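Local atomic coordinates of SH3 domain-containing protein (Dictyostelium discoideum, PDB entry 4NQI), a protein that remodels membranes through its inverse BAR domain in osmoregulation, phagocytosis and cytokinesis, and probably binds phosphatidylinositol lipids. Residues I118-R129 and L172-M183. Sequence-based numbering, arbitrary orientation.
Sequences IATFEKNYKKDR and LNANKLRDVVLM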
loop_
_atom_site.group_PDB
_atom_site.type_symbol
_atom_site.label_atom_id
_atom_site.label_comp_id
_atom_site.label_asym_id
_atom_site.label_seq_id
_atom_site.Cartn_x
_atom_site.Cartn_y
_atom_site.Cartn_z
ATOM N N ILE B 118 27.937 2.953 23.867
ATOM C CA ILE B 118 28.280 1.678 24.502
ATOM C C ILE B 118 29.796 1.513 24.655
ATOM O O ILE B 118 30.269 0.854 25.586
ATOM C CB ILE B 118 27.666 0.469 23.742
ATOM C CG1 ILE B 118 27.899 -0.838 24.504
ATOM C CG2 ILE B 118 28.235 0.358 22.336
ATOM C CD1 ILE B 118 27.305 -0.848 25.893
ATOM N N ALA B 119 30.553 2.120 23.745
ATOM C CA ALA B 119 32.006 2.140 23.862
ATOM C C ALA B 119 32.400 2.836 25.162
ATOM O O ALA B 119 33.215 2.325 25.933
ATOM C CB ALA B 119 32.619 2.849 22.671
ATOM N N THR B 120 31.802 4.001 25.396
ATOM C CA THR B 120 32.083 4.802 26.584
ATOM C C THR B 120 31.711 4.072 27.872
ATOM O O THR B 120 32.494 4.047 28.823
ATOM C CB THR B 120 31.335 6.149 26.538
ATOM O OG1 THR B 120 31.647 6.834 25.317
ATOM C CG2 THR B 120 31.729 7.021 27.721
ATOM N N PHE B 121 30.517 3.485 27.898
ATOM C CA PHE B 121 30.042 2.752 29.069
ATOM C C PHE B 121 30.969 1.590 29.408
ATOM O O PHE B 121 31.221 1.311 30.581
ATOM C CB PHE B 121 28.615 2.237 28.848
ATOM C CG PHE B 121 28.085 1.406 29.987
ATOM C CD1 PHE B 121 27.449 2.005 31.063
ATOM C CD2 PHE B 121 28.219 0.023 29.979
ATOM C CE1 PHE B 121 26.965 1.242 32.113
ATOM C CE2 PHE B 121 27.738 -0.742 31.026
ATOM C CZ PHE B 121 27.109 -0.132 32.092
ATOM N N GLU B 122 31.461 0.910 28.375
ATOM C CA GLU B 122 32.360 -0.223 28.562
ATOM C C GLU B 122 33.690 0.235 29.149
ATOM O O GLU B 122 34.236 -0.416 30.040
ATOM C CB GLU B 122 32.592 -0.960 27.240
ATOM C CG GLU B 122 33.403 -2.243 27.391
ATOM C CD GLU B 122 33.767 -2.880 26.061
ATOM O OE1 GLU B 122 33.907 -2.146 25.059
ATOM O OE2 GLU B 122 33.919 -4.120 26.021
ATOM N N LYS B 123 34.204 1.354 28.645
ATOM C CA LYS B 123 35.443 1.941 29.153
ATOM C C LYS B 123 35.330 2.207 30.653
ATOM O O LYS B 123 36.131 1.708 31.446
ATOM C CB LYS B 123 35.760 3.246 28.414
ATOM N N ASN B 124 34.320 2.991 31.026
ATOM C CA ASN B 124 34.035 3.293 32.425
ATOM C C ASN B 124 33.730 2.050 33.259
ATOM O O ASN B 124 33.892 2.062 34.480
ATOM C CB ASN B 124 32.875 4.287 32.527
ATOM C CG ASN B 124 33.289 5.708 32.197
ATOM O OD1 ASN B 124 34.385 5.948 31.686
ATOM N ND2 ASN B 124 32.411 6.663 32.489
ATOM N N TYR B 125 33.278 0.985 32.603
ATOM C CA TYR B 125 33.006 -0.269 33.296
ATOM C C TYR B 125 34.305 -0.964 33.692
ATOM O O TYR B 125 34.443 -1.428 34.824
ATOM C CB TYR B 125 32.140 -1.205 32.446
ATOM C CG TYR B 125 31.615 -2.385 33.226
ATOM C CD1 TYR B 125 30.670 -2.207 34.226
ATOM C CD2 TYR B 125 32.070 -3.674 32.976
ATOM C CE1 TYR B 125 30.190 -3.274 34.952
ATOM C CE2 TYR B 125 31.590 -4.752 33.700
ATOM C CZ TYR B 125 30.649 -4.542 34.686
ATOM O OH TYR B 125 30.160 -5.599 35.417
ATOM N N LYS B 126 35.252 -1.036 32.758
ATOM C CA LYS B 126 36.564 -1.607 33.042
ATOM C C LYS B 126 37.279 -0.789 34.113
ATOM O O LYS B 126 37.912 -1.344 35.011
ATOM C CB LYS B 126 37.430 -1.646 31.777
ATOM C CG LYS B 126 36.778 -2.299 30.566
ATOM N N LYS B 127 37.165 0.532 34.009
ATOM C CA LYS B 127 37.870 1.452 34.897
ATOM C C LYS B 127 37.358 1.379 36.338
ATOM O O LYS B 127 38.145 1.201 37.270
ATOM C CB LYS B 127 37.760 2.885 34.365
ATOM C CG LYS B 127 38.743 3.870 34.984
ATOM C CD LYS B 127 38.518 5.283 34.461
ATOM C CE LYS B 127 37.107 5.762 34.758
ATOM N NZ LYS B 127 36.797 5.700 36.213
ATOM N N ASP B 128 36.044 1.513 36.512
ATOM C CA ASP B 128 35.429 1.472 37.839
ATOM C C ASP B 128 35.637 0.127 38.528
ATOM O O ASP B 128 35.822 0.065 39.745
ATOM C CB ASP B 128 33.931 1.782 37.755
ATOM C CG ASP B 128 33.648 3.249 37.496
ATOM O OD1 ASP B 128 34.556 4.079 37.709
ATOM O OD2 ASP B 128 32.511 3.572 37.090
ATOM N N ARG B 129 35.600 -0.949 37.749
ATOM C CA ARG B 129 35.802 -2.289 38.288
ATOM C C ARG B 129 37.270 -2.513 38.642
ATOM O O ARG B 129 37.584 -3.202 39.615
ATOM C CB ARG B 129 35.320 -3.347 37.294
ATOM C CG ARG B 129 34.926 -4.661 37.944
ATOM C CD ARG B 129 33.752 -5.309 37.221
ATOM N NE ARG B 129 34.181 -6.213 36.157
ATOM C CZ ARG B 129 34.419 -7.509 36.334
ATOM N NH1 ARG B 129 34.280 -8.052 37.536
ATOM N NH2 ARG B 129 34.802 -8.264 35.311
ATOM N N LEU B 172 28.122 -1.491 42.829
ATOM C CA LEU B 172 28.551 -0.957 41.545
ATOM C C LEU B 172 28.154 -1.903 40.418
ATOM O O LEU B 172 27.664 -1.462 39.378
ATOM C CB LEU B 172 30.065 -0.732 41.527
ATOM C CG LEU B 172 30.672 -0.343 40.175
ATOM C CD1 LEU B 172 30.123 0.994 39.700
ATOM C CD2 LEU B 172 32.194 -0.308 40.245
ATOM N N ASN B 173 28.366 -3.203 40.629
ATOM C CA ASN B 173 27.995 -4.211 39.638
ATOM C C ASN B 173 26.503 -4.175 39.306
ATOM O O ASN B 173 26.116 -4.255 38.142
ATOM C CB ASN B 173 28.385 -5.615 40.113
ATOM C CG ASN B 173 29.880 -5.775 40.314
ATOM O OD1 ASN B 173 30.681 -5.005 39.781
ATOM N ND2 ASN B 173 30.264 -6.789 41.084
ATOM N N ALA B 174 25.675 -4.053 40.340
ATOM C CA ALA B 174 24.223 -4.018 40.174
ATOM C C ALA B 174 23.755 -2.716 39.524
ATOM O O ALA B 174 22.825 -2.721 38.714
ATOM C CB ALA B 174 23.533 -4.227 41.511
ATOM N N ASN B 175 24.388 -1.603 39.889
ATOM C CA ASN B 175 24.096 -0.315 39.263
ATOM C C ASN B 175 24.445 -0.322 37.777
ATOM O O ASN B 175 23.704 0.204 36.950
ATOM C CB ASN B 175 24.852 0.817 39.972
ATOM C CG ASN B 175 24.185 1.254 41.264
ATOM O OD1 ASN B 175 22.969 1.129 41.425
ATOM N ND2 ASN B 175 24.979 1.784 42.190
ATOM N N LYS B 176 25.586 -0.923 37.450
ATOM C CA LYS B 176 26.044 -1.018 36.068
ATOM C C LYS B 176 25.183 -1.972 35.248
ATOM O O LYS B 176 25.107 -1.847 34.024
ATOM C CB LYS B 176 27.503 -1.470 36.017
ATOM C CG LYS B 176 28.504 -0.447 36.535
ATOM C CD LYS B 176 28.314 0.900 35.855
ATOM C CE LYS B 176 29.473 1.835 36.147
ATOM N NZ LYS B 176 30.765 1.214 35.764
ATOM N N LEU B 177 24.544 -2.930 35.917
ATOM C CA LEU B 177 23.628 -3.843 35.238
ATOM C C LEU B 177 22.351 -3.115 34.829
ATOM O O LEU B 177 21.895 -3.242 33.689
ATOM C CB LEU B 177 23.285 -5.041 36.124
ATOM C CG LEU B 177 22.235 -5.985 35.529
ATOM C CD1 LEU B 177 22.719 -6.563 34.209
ATOM C CD2 LEU B 177 21.877 -7.097 36.501
ATOM N N ARG B 178 21.777 -2.364 35.768
ATOM C CA ARG B 178 20.624 -1.514 35.491
ATOM C C ARG B 178 20.929 -0.571 34.340
ATOM O O ARG B 178 20.158 -0.470 33.385
ATOM C CB ARG B 178 20.272 -0.670 36.716
ATOM C CG ARG B 178 19.471 -1.381 37.788
ATOM C CD ARG B 178 18.908 -0.377 38.787
ATOM N NE ARG B 178 17.910 -0.975 39.669
ATOM C CZ ARG B 178 18.200 -1.639 40.783
ATOM N NH1 ARG B 178 19.465 -1.796 41.153
ATOM N NH2 ARG B 178 17.228 -2.149 41.527
ATOM N N ASP B 179 22.061 0.120 34.451
ATOM C CA ASP B 179 22.461 1.136 33.484
ATOM C C ASP B 179 22.482 0.614 32.051
ATOM O O ASP B 179 22.011 1.287 31.135
ATOM C CB ASP B 179 23.827 1.723 33.855
ATOM C CG ASP B 179 23.772 2.602 35.095
ATOM O OD1 ASP B 179 22.656 2.986 35.505
ATOM O OD2 ASP B 179 24.845 2.917 35.653
ATOM N N VAL B 180 23.009 -0.594 31.863
ATOM C CA VAL B 180 23.135 -1.162 30.521
ATOM C C VAL B 180 21.837 -1.805 30.007
ATOM O O VAL B 180 21.511 -1.675 28.824
ATOM C CB VAL B 180 24.334 -2.143 30.414
ATOM C CG1 VAL B 180 24.080 -3.403 31.225
ATOM C CG2 VAL B 180 24.623 -2.484 28.965
ATOM N N VAL B 181 21.095 -2.476 30.889
ATOM C CA VAL B 181 19.807 -3.060 30.511
ATOM C C VAL B 181 18.843 -1.959 30.069
ATOM O O VAL B 181 18.077 -2.130 29.116
ATOM C CB VAL B 181 19.187 -3.894 31.661
ATOM C CG1 VAL B 181 17.760 -4.313 31.325
ATOM C CG2 VAL B 181 20.028 -5.123 31.937
ATOM N N LEU B 182 18.905 -0.821 30.753
ATOM C CA LEU B 182 18.072 0.326 30.409
ATOM C C LEU B 182 18.573 1.040 29.152
ATOM O O LEU B 182 17.793 1.674 28.445
ATOM C CB LEU B 182 17.970 1.302 31.584
ATOM C CG LEU B 182 17.236 0.774 32.819
ATOM C CD1 LEU B 182 16.922 1.890 33.810
ATOM C CD2 LEU B 182 15.965 0.043 32.414
HETATM N N MSE B 183 19.871 0.937 28.875
HETATM C CA MSE B 183 20.419 1.459 27.626
HETATM C C MSE B 183 19.855 0.688 26.433
HETATM O O MSE B 183 19.635 1.256 25.363
HETATM C CB MSE B 183 21.948 1.370 27.623
HETATM C CG MSE B 183 22.653 2.547 28.284
HETATM SE SE MSE B 183 24.592 2.346 28.273
HETATM C CE MSE B 183 24.819 1.882 26.396
HETATM O O HOH W 1 29.971 2.507 32.814
HETATM O O HOH W 2 27.879 -5.415 36.614
#
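In the antiparallel helical bundle of the I-BAR domain, Phe-121 of helix 72-140 enters helix 152-224 as a knob, its ring set among Lys-176, Asp-179, Val-180 and selenomethionine Met-183. A chi1 of 177°, which turns CG of Phe-121 away from the backbone N, sends the ring across until its CZ meets Lys-176 O near the ring plane, at 3.3 Å. Phe-121 CE1 lies 3.6 Å from Asp-179 CB, and its CE2 3.7 Å from Val-180 CB. Met-183 SE makes an oblique Met-aromatic contact, 4.4 Å from the centroid of the Phe-121 ring, and its CE packs on Ile-118 CD1. One helical turn further along, Lys-176 and Tyr-125 slide past each other in opposite directions; Lys-176 CB sits 3.4 Å from Tyr-125 CE1 at the ring edge. Bends at chi2 and chi4 then carry Lys-176 NZ to the anti side of the Asp-128 carboxylate, 3.2 Å from OD2, in a salt bridge. Lys-127 NZ holds the other oxygen, OD1, from above the carboxylate plane, and Leu-172 CD2 packs 3.7 Å from Asp-128 CB. A water links Lys-176 NZ weakly to Phe-121 O; a second joins Tyr-125 OH to Asn-173 O. Replacing Lys-176 with an alanine would probably leave Asp-128 without its charged partner on helix 152-224 and strip away the methylenes beyond CB that pack along Tyr-125 and Phe-121. Helix 15-64 packs alongside, with Ile-24 against Phe-121 and Thr-20 against Tyr-125. One lysine thus serves two roles, its methylenes lining the rings while its ammonium joins the helices.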